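Local coordinates for Ycf54 protein (PDB 3HZE) that is of unknown function but, as a Ycf54 family member, probably assists the cyclase step of chlorophyll biosynthesis, at residues Glu21-Glu26 and Gln73-Trp78; Pro46-Gln51 and Ala67-Asn72. All coordinates share one frame; numbering follows the deposited sequence.

Contact 1. Residues Glu21-Glu26 and Gln73-Trp78; sequences EEVFRE and QQFIQW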
ATOM      1  N   GLU A  21     -11.550   2.613  -0.594  1.00 13.22           N
ATOM      2  CA  GLU A  21     -12.073   3.695   0.221  1.00 15.10           C
ATOM      3  C   GLU A  21     -12.796   3.219   1.484  1.00 12.82           C
ATOM      4  O   GLU A  21     -12.428   3.584   2.608  1.00 10.57           O
ATOM      5  CB  GLU A  21     -13.048   4.475  -0.642  1.00 18.47           C
ATOM      6  CG  GLU A  21     -13.123   5.928  -0.403  1.00 24.06           C
ATOM      7  CD  GLU A  21     -14.146   6.566  -1.313  1.00 24.48           C
ATOM      8  OE1 GLU A  21     -14.038   6.392  -2.550  1.00 26.80           O
ATOM      9  OE2 GLU A  21     -15.060   7.223  -0.783  1.00 25.82           O
ATOM     10  N   GLU A  22     -13.838   2.423   1.278  1.00 12.19           N
ATOM     11  CA  GLU A  22     -14.650   1.911   2.372  1.00 12.55           C
ATOM     12  C   GLU A  22     -13.895   0.885   3.214  1.00 11.87           C
ATOM     13  O   GLU A  22     -14.108   0.801   4.415  1.00 13.36           O
ATOM     14  CB  GLU A  22     -15.967   1.329   1.820  1.00 14.33           C
ATOM     15  CG  GLU A  22     -16.859   0.688   2.885  1.00 18.77           C
ATOM     16  CD  GLU A  22     -18.354   0.954   2.683  1.00 23.43           C
ATOM     17  OE1 GLU A  22     -19.174   0.392   3.450  1.00 22.95           O
ATOM     18  OE2 GLU A  22     -18.715   1.733   1.772  1.00 26.85           O
ATOM     19  N   VAL A  23     -13.018   0.106   2.588  1.00 11.59           N
ATOM     20  CA  VAL A  23     -12.231  -0.866   3.340  1.00 11.45           C
ATOM     21  C   VAL A  23     -11.412  -0.067   4.361  1.00 11.92           C
ATOM     22  O   VAL A  23     -11.347  -0.421   5.540  1.00 11.72           O
ATOM     23  CB  VAL A  23     -11.274  -1.678   2.413  1.00 12.99           C
ATOM     24  CG1 VAL A  23     -10.268  -2.468   3.255  1.00 11.26           C
ATOM     25  CG2 VAL A  23     -12.094  -2.652   1.551  1.00 12.36           C
ATOM     26  N   PHE A  24     -10.805   1.028   3.911  1.00 10.17           N
ATOM     27  CA  PHE A  24     -10.017   1.861   4.816  1.00  9.88           C
ATOM     28  C   PHE A  24     -10.861   2.483   5.927  1.00 10.98           C
ATOM     29  O   PHE A  24     -10.515   2.378   7.098  1.00 10.84           O
ATOM     30  CB  PHE A  24      -9.318   2.988   4.056  1.00 10.46           C
ATOM     31  CG  PHE A  24      -7.942   2.624   3.558  1.00 11.77           C
ATOM     32  CD1 PHE A  24      -7.775   1.948   2.357  1.00 13.25           C
ATOM     33  CD2 PHE A  24      -6.814   2.963   4.296  1.00  9.56           C
ATOM     34  CE1 PHE A  24      -6.491   1.614   1.896  1.00 14.79           C
ATOM     35  CE2 PHE A  24      -5.532   2.638   3.853  1.00 10.08           C
ATOM     36  CZ  PHE A  24      -5.369   1.964   2.654  1.00 12.18           C
ATOM     37  N   ARG A  25     -11.956   3.142   5.558  1.00 11.45           N
ATOM     38  CA  ARG A  25     -12.814   3.794   6.540  1.00 12.95           C
ATOM     39  C   ARG A  25     -13.444   2.841   7.561  1.00 12.69           C
ATOM     40  O   ARG A  25     -13.540   3.177   8.745  1.00 11.29           O
ATOM     41  CB  ARG A  25     -13.886   4.632   5.828  1.00 13.52           C
ATOM     42  CG  ARG A  25     -13.290   5.850   5.102  1.00 19.22           C
ATOM     43  CD  ARG A  25     -14.309   6.963   4.905  1.00 25.82           C
ATOM     44  NE  ARG A  25     -15.415   6.544   4.048  1.00 30.51           N
ATOM     45  CZ  ARG A  25     -15.348   6.449   2.724  1.00 33.55           C
ATOM     46  NH1 ARG A  25     -14.222   6.751   2.088  1.00 35.18           N
ATOM     47  NH2 ARG A  25     -16.405   6.036   2.036  1.00 34.51           N
ATOM     48  N   GLU A  26     -13.870   1.658   7.120  1.00 12.02           N
ATOM     49  CA  GLU A  26     -14.447   0.698   8.059  1.00 13.04           C
ATOM     50  C   GLU A  26     -13.356   0.220   9.010  1.00 12.33           C
ATOM     51  O   GLU A  26     -13.590   0.070  10.208  1.00 11.42           O
ATOM     52  CB  GLU A  26     -15.057  -0.516   7.323  1.00 14.97           C
ATOM     53  CG  GLU A  26     -16.342  -0.206   6.558  1.00 16.28           C
ATOM     54  CD  GLU A  26     -16.932  -1.421   5.836  1.00 23.59           C
ATOM     55  OE1 GLU A  26     -17.795  -1.215   4.952  1.00 27.82           O
ATOM     56  OE2 GLU A  26     -16.557  -2.574   6.147  1.00 22.10           O
ATOM     57  N   GLN A  73       0.966  -7.990   8.600  1.00 14.02           N
ATOM     58  CA  GLN A  73       1.072  -8.821   7.410  1.00 13.75           C
ATOM     59  C   GLN A  73      -0.223  -9.497   6.974  1.00 14.89           C
ATOM     60  O   GLN A  73      -0.474  -9.624   5.779  1.00 15.33           O
ATOM     61  CB  GLN A  73       2.168  -9.876   7.598  1.00 14.67           C
ATOM     62  CG  GLN A  73       2.293 -10.856   6.443  1.00 17.59           C
ATOM     63  CD  GLN A  73       3.519 -11.738   6.565  1.00 21.42           C
ATOM     64  OE1 GLN A  73       3.881 -12.170   7.662  1.00 20.91           O
ATOM     65  NE2 GLN A  73       4.159 -12.021   5.437  1.00 23.85           N
ATOM     66  N   GLN A  74      -1.048  -9.928   7.926  1.00 15.66           N
ATOM     67  CA  GLN A  74      -2.296 -10.593   7.564  1.00 14.98           C
ATOM     68  C   GLN A  74      -3.253  -9.686   6.810  1.00 13.55           C
ATOM     69  O   GLN A  74      -3.972 -10.149   5.931  1.00 11.52           O
ATOM     70  CB  GLN A  74      -2.981 -11.164   8.809  1.00 18.01           C
ATOM     71  CG  GLN A  74      -2.330 -12.457   9.305  1.00 21.92           C
ATOM     72  CD  GLN A  74      -0.840 -12.301   9.558  1.00 25.11           C
ATOM     73  OE1 GLN A  74      -0.420 -11.496  10.396  1.00 28.13           O
ATOM     74  NE2 GLN A  74      -0.030 -13.070   8.832  1.00 27.65           N
ATOM     75  N   PHE A  75      -3.265  -8.400   7.151  1.00 12.89           N
ATOM     76  CA  PHE A  75      -4.142  -7.460   6.465  1.00 11.42           C
ATOM     77  C   PHE A  75      -3.738  -7.382   4.997  1.00 12.20           C
ATOM     78  O   PHE A  75      -4.588  -7.337   4.108  1.00 12.06           O
ATOM     79  CB  PHE A  75      -4.039  -6.076   7.105  1.00 11.69           C
ATOM     80  CG  PHE A  75      -4.810  -5.019   6.380  1.00 10.86           C
ATOM     81  CD1 PHE A  75      -6.178  -5.163   6.151  1.00 10.10           C
ATOM     82  CD2 PHE A  75      -4.169  -3.884   5.906  1.00 12.67           C
ATOM     83  CE1 PHE A  75      -6.895  -4.181   5.456  1.00  8.87           C
ATOM     84  CE2 PHE A  75      -4.878  -2.894   5.208  1.00 11.48           C
ATOM     85  CZ  PHE A  75      -6.242  -3.047   4.986  1.00 10.83           C
ATOM     86  N   ILE A  76      -2.430  -7.364   4.752  1.00 11.48           N
ATOM     87  CA  ILE A  76      -1.913  -7.293   3.393  1.00 12.01           C
ATOM     88  C   ILE A  76      -2.224  -8.589   2.653  1.00 11.52           C
ATOM     89  O   ILE A  76      -2.600  -8.565   1.481  1.00 12.54           O
ATOM     90  CB  ILE A  76      -0.387  -7.027   3.403  1.00 12.32           C
ATOM     91  CG1 ILE A  76      -0.123  -5.640   3.996  1.00 12.98           C
ATOM     92  CG2 ILE A  76       0.186  -7.127   2.007  1.00 10.93           C
ATOM     93  CD1 ILE A  76      -0.821  -4.488   3.235  1.00 10.80           C
ATOM     94  N   GLN A  77      -2.069  -9.723   3.333  1.00 11.79           N
ATOM     95  CA  GLN A  77      -2.368 -11.004   2.702  1.00 12.95           C
ATOM     96  C   GLN A  77      -3.861 -11.053   2.380  1.00 11.87           C
ATOM     97  O   GLN A  77      -4.269 -11.614   1.368  1.00 12.87           O
ATOM     98  CB  GLN A  77      -2.001 -12.173   3.628  1.00 15.53           C
ATOM     99  CG  GLN A  77      -0.527 -12.236   4.004  1.00 18.71           C
ATOM    100  CD  GLN A  77      -0.226 -13.349   4.996  1.00 22.01           C
ATOM    101  OE1 GLN A  77      -0.941 -13.525   5.986  1.00 21.50           O
ATOM    102  NE2 GLN A  77       0.844 -14.098   4.744  1.00 22.27           N
ATOM    103  N   TRP A  78      -4.677 -10.466   3.248  1.00 11.89           N
ATOM    104  CA  TRP A  78      -6.114 -10.442   3.022  1.00 11.56           C
ATOM    105  C   TRP A  78      -6.428  -9.622   1.762  1.00 11.24           C
ATOM    106  O   TRP A  78      -7.249 -10.027   0.931  1.00 10.39           O
ATOM    107  CB  TRP A  78      -6.823  -9.846   4.236  1.00 12.32           C
ATOM    108  CG  TRP A  78      -8.286  -9.651   4.035  1.00 11.27           C
ATOM    109  CD1 TRP A  78      -9.269 -10.592   4.147  1.00 13.16           C
ATOM    110  CD2 TRP A  78      -8.935  -8.431   3.660  1.00 12.17           C
ATOM    111  NE1 TRP A  78     -10.493 -10.033   3.865  1.00 13.43           N
ATOM    112  CE2 TRP A  78     -10.316  -8.707   3.565  1.00 11.97           C
ATOM    113  CE3 TRP A  78      -8.481  -7.128   3.397  1.00  8.90           C
ATOM    114  CZ2 TRP A  78     -11.253  -7.727   3.218  1.00 13.90           C
ATOM    115  CZ3 TRP A  78      -9.410  -6.154   3.054  1.00 11.21           C
ATOM    116  CH2 TRP A  78     -10.782  -6.459   2.968  1.00 10.87           C
TER
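Val23 meets Phe75 and Trp78 where helix 21-34 packs against helix 73-83, the helix that lies on one face of the four-stranded antiparallel sheet. The backbones stand well apart here, with Val23 CA and Phe75 CA 10.9 Å from each other, and side chains bridge the gap. One methyl does the touching. Val23 CG1 is anti to its own backbone N (chi1 168°), which carries it to the edges of both rings, near their planes. The inner side is the looser one: Phe75 CE1 is 4.4 Å from Val23 CG1. Phe75 itself is buried. Its ring also touches Ile68 and Ser70 of the sheet and makes a cation-pi contact with Arg27. Phe24 likewise touches Ile68, so both helices reach the same strand.

The tighter touch is on the solvent side. Trp78 is exposed and presents a ring edge to the single methyl. The closest approach between the two segments lies at the benzo end of the indole, where Val23 CG1 is 3.8 Å from Trp78 CZ3 and 4.0 Å from Trp78 CH2.

Contact 2. Residues Pro46-Gln51 and Ala67-Asn72; sequences PAFLEQ and AIISTN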
ATOM      1  N   PRO A  46       4.254   5.615  -4.410  1.00 14.36           N
ATOM      2  CA  PRO A  46       5.207   5.294  -3.341  1.00 13.99           C
ATOM      3  C   PRO A  46       6.668   5.517  -3.717  1.00 14.53           C
ATOM      4  O   PRO A  46       7.129   5.063  -4.761  1.00 13.99           O
ATOM      5  CB  PRO A  46       4.886   3.834  -3.018  1.00 13.17           C
ATOM      6  CG  PRO A  46       4.418   3.297  -4.317  1.00 14.08           C
ATOM      7  CD  PRO A  46       3.527   4.404  -4.830  1.00 13.46           C
ATOM      8  N   ALA A  47       7.388   6.230  -2.855  1.00 13.40           N
ATOM      9  CA  ALA A  47       8.796   6.524  -3.099  1.00 15.30           C
ATOM     10  C   ALA A  47       9.662   5.270  -3.121  1.00 15.73           C
ATOM     11  O   ALA A  47      10.607   5.186  -3.903  1.00 16.24           O
ATOM     12  CB  ALA A  47       9.322   7.496  -2.042  1.00 12.95           C
ATOM     13  N   PHE A  48       9.340   4.292  -2.278  1.00 16.03           N
ATOM     14  CA  PHE A  48      10.145   3.075  -2.226  1.00 17.09           C
ATOM     15  C   PHE A  48      10.244   2.350  -3.566  1.00 17.54           C
ATOM     16  O   PHE A  48      11.270   1.747  -3.881  1.00 16.97           O
ATOM     17  CB  PHE A  48       9.623   2.127  -1.126  1.00 17.06           C
ATOM     18  CG  PHE A  48       8.392   1.329  -1.506  1.00 16.71           C
ATOM     19  CD1 PHE A  48       8.499   0.179  -2.293  1.00 16.95           C
ATOM     20  CD2 PHE A  48       7.129   1.710  -1.049  1.00 15.15           C
ATOM     21  CE1 PHE A  48       7.365  -0.579  -2.615  1.00 17.66           C
ATOM     22  CE2 PHE A  48       5.986   0.959  -1.366  1.00 14.38           C
ATOM     23  CZ  PHE A  48       6.105  -0.188  -2.150  1.00 17.70           C
ATOM     24  N   LEU A  49       9.184   2.422  -4.360  1.00 17.96           N
ATOM     25  CA  LEU A  49       9.150   1.749  -5.648  1.00 18.29           C
ATOM     26  C   LEU A  49      10.247   2.202  -6.617  1.00 20.05           C
ATOM     27  O   LEU A  49      10.519   1.529  -7.614  1.00 19.37           O
ATOM     28  CB  LEU A  49       7.777   1.943  -6.287  1.00 15.77           C
ATOM     29  CG  LEU A  49       7.491   1.249  -7.621  1.00 15.51           C
ATOM     30  CD1 LEU A  49       7.666  -0.262  -7.479  1.00 13.91           C
ATOM     31  CD2 LEU A  49       6.064   1.598  -8.051  1.00 13.00           C
ATOM     32  N   GLU A  50      10.884   3.331  -6.320  1.00 21.45           N
ATOM     33  CA  GLU A  50      11.944   3.856  -7.183  1.00 24.86           C
ATOM     34  C   GLU A  50      13.326   3.331  -6.806  1.00 25.14           C
ATOM     35  O   GLU A  50      14.288   3.527  -7.544  1.00 26.65           O
ATOM     36  CB  GLU A  50      11.960   5.390  -7.146  1.00 24.91           C
ATOM     37  CG  GLU A  50      10.657   6.042  -7.581  1.00 28.97           C
ATOM     38  CD  GLU A  50      10.184   5.562  -8.944  1.00 31.39           C
ATOM     39  OE1 GLU A  50      10.920   5.751  -9.936  1.00 33.63           O
ATOM     40  OE2 GLU A  50       9.072   4.995  -9.027  1.00 33.82           O
ATOM     41  N   GLN A  51      13.426   2.674  -5.657  1.00 25.98           N
ATOM     42  CA  GLN A  51      14.701   2.128  -5.211  1.00 26.35           C
ATOM     43  C   GLN A  51      15.056   0.896  -6.042  1.00 26.98           C
ATOM     44  O   GLN A  51      14.175   0.190  -6.538  1.00 25.98           O
ATOM     45  CB  GLN A  51      14.643   1.760  -3.721  1.00 25.82           C
ATOM     46  CG  GLN A  51      14.476   2.949  -2.783  1.00 27.77           C
ATOM     47  CD  GLN A  51      14.715   2.584  -1.326  1.00 28.42           C
ATOM     48  OE1 GLN A  51      14.421   3.365  -0.422  1.00 28.79           O
ATOM     49  NE2 GLN A  51      15.261   1.393  -1.094  1.00 29.43           N
ATOM     50  N   ALA A  67       0.415   2.155  -3.390  1.00  8.50           N
ATOM     51  CA  ALA A  67       0.648   1.024  -2.523  1.00 10.16           C
ATOM     52  C   ALA A  67      -0.189   1.152  -1.267  1.00  8.71           C
ATOM     53  O   ALA A  67      -0.534   2.254  -0.850  1.00  9.08           O
ATOM     54  CB  ALA A  67       2.125   0.952  -2.140  1.00 11.11           C
ATOM     55  N   ILE A  68      -0.553   0.014  -0.692  1.00  9.30           N
ATOM     56  CA  ILE A  68      -1.253   0.023   0.584  1.00  9.28           C
ATOM     57  C   ILE A  68      -0.196  -0.650   1.444  1.00  9.24           C
ATOM     58  O   ILE A  68       0.188  -1.786   1.179  1.00  9.48           O
ATOM     59  CB  ILE A  68      -2.545  -0.809   0.579  1.00  9.48           C
ATOM     60  CG1 ILE A  68      -3.655  -0.052  -0.156  1.00 12.28           C
ATOM     61  CG2 ILE A  68      -3.006  -1.055   2.016  1.00 11.01           C
ATOM     62  CD1 ILE A  68      -3.473   0.061  -1.646  1.00 15.97           C
ATOM     63  N   ILE A  69       0.306   0.072   2.440  1.00  9.88           N
ATOM     64  CA  ILE A  69       1.356  -0.443   3.302  1.00 10.88           C
ATOM     65  C   ILE A  69       0.856  -0.638   4.727  1.00 10.92           C
ATOM     66  O   ILE A  69       0.053   0.156   5.221  1.00 11.11           O
ATOM     67  CB  ILE A  69       2.557   0.528   3.290  1.00 13.71           C
ATOM     68  CG1 ILE A  69       2.984   0.783   1.841  1.00 13.56           C
ATOM     69  CG2 ILE A  69       3.723  -0.052   4.088  1.00 14.93           C
ATOM     70  CD1 ILE A  69       4.054   1.848   1.689  1.00 17.52           C
ATOM     71  N   SER A  70       1.331  -1.694   5.384  1.00 11.74           N
ATOM     72  CA  SER A  70       0.917  -1.979   6.752  1.00 12.39           C
ATOM     73  C   SER A  70       1.935  -2.830   7.497  1.00 13.17           C
ATOM     74  O   SER A  70       2.651  -3.630   6.894  1.00 14.15           O
ATOM     75  CB  SER A  70      -0.432  -2.708   6.756  1.00 13.51           C
ATOM     76  OG  SER A  70      -0.834  -3.028   8.083  1.00 13.40           O
ATOM     77  N   THR A  71       2.005  -2.660   8.811  1.00 12.74           N
ATOM     78  CA  THR A  71       2.926  -3.470   9.590  1.00 13.09           C
ATOM     79  C   THR A  71       2.224  -4.762  10.005  1.00 14.80           C
ATOM     80  O   THR A  71       2.815  -5.621  10.663  1.00 14.97           O
ATOM     81  CB  THR A  71       3.434  -2.719  10.827  1.00 12.63           C
ATOM     82  OG1 THR A  71       2.329  -2.120  11.512  1.00 13.26           O
ATOM     83  CG2 THR A  71       4.426  -1.638  10.411  1.00 15.55           C
ATOM     84  N   ASN A  72       0.956  -4.890   9.614  1.00 15.12           N
ATOM     85  CA  ASN A  72       0.166  -6.090   9.898  1.00 14.95           C
ATOM     86  C   ASN A  72       0.177  -6.923   8.615  1.00 15.35           C
ATOM     87  O   ASN A  72      -0.531  -6.609   7.657  1.00 14.08           O
ATOM     88  CB  ASN A  72      -1.277  -5.714  10.247  1.00 15.76           C
ATOM     89  CG  ASN A  72      -2.141  -6.931  10.559  1.00 18.73           C
ATOM     90  OD1 ASN A  72      -2.078  -7.943   9.862  1.00 18.02           O
ATOM     91  ND2 ASN A  72      -2.954  -6.831  11.608  1.00 17.06           N
TER
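Phe48 turns its ring toward Ala67 and Ile69 through a chi1 of 79°, with CG held between the backbone N and the carbonyl carbon. Ile69 answers with an extended end: chi2 is 173°, and CD1 reaches out toward the ring. The two side chains run antiparallel alongside one another. Phe48 CE2 lies 3.7 Å from Ile69 CD1 and 3.9 Å from Ala67 CB, which sits at the ring edge, near its plane. Pro46 closes over the same methyl, with its CG 3.9 Å from Ala67 CB. All four residues are buried, and every contact between them is apolar. Tyr6, Phe54 and Phe91 also meet the Phe48 ring, Phe54 edge-to-face. With an alanine here in place of Phe48, Ile69 CD1 and Ala67 CB would probably lose their aromatic cover, and Tyr6, Phe54 and Phe91 their shared neighbour.

Farther along the strand, Ser70 OG accepts from Asn72 N at 3.0 Å (162°), an ST turn. Asn72 then caps helix 73-83 through OD1, which bonds to Phe75 N. Ala67 and Ile69 face the 46-51 segment, while Ile68 packs on helix 73-83. Such alternation is that of a beta strand. This one is internal, between strands 40-44 and 3-10 of the antiparallel sheet, and is packed on both faces, by a loop with a short 3-10 turn on one and helix 73-83 on the other.

Overall arrangement
Contact 2 includes strand 65-70, and the helices of contact 1 rest on the other face of that strand. The centres of the two contacts are about 15 Å apart. Contact 2 is core: it is fully buried and packs a loop onto one face of the sheet. Contact 1 is partly buried and joins two helices, running out to the surface. Both meet through apolar groups. In contact 1 polar and charged side chains flank the packing, whereas contact 2 sits within an aromatic cluster. The two are joined directly. Phe24 CZ packs 3.9 Å from Ile68 CG1, and Ile76 CD1 lies 3.5 Å from Ile68 O. Along the chain, contact 2 is nested inside the loop closed by contact 1.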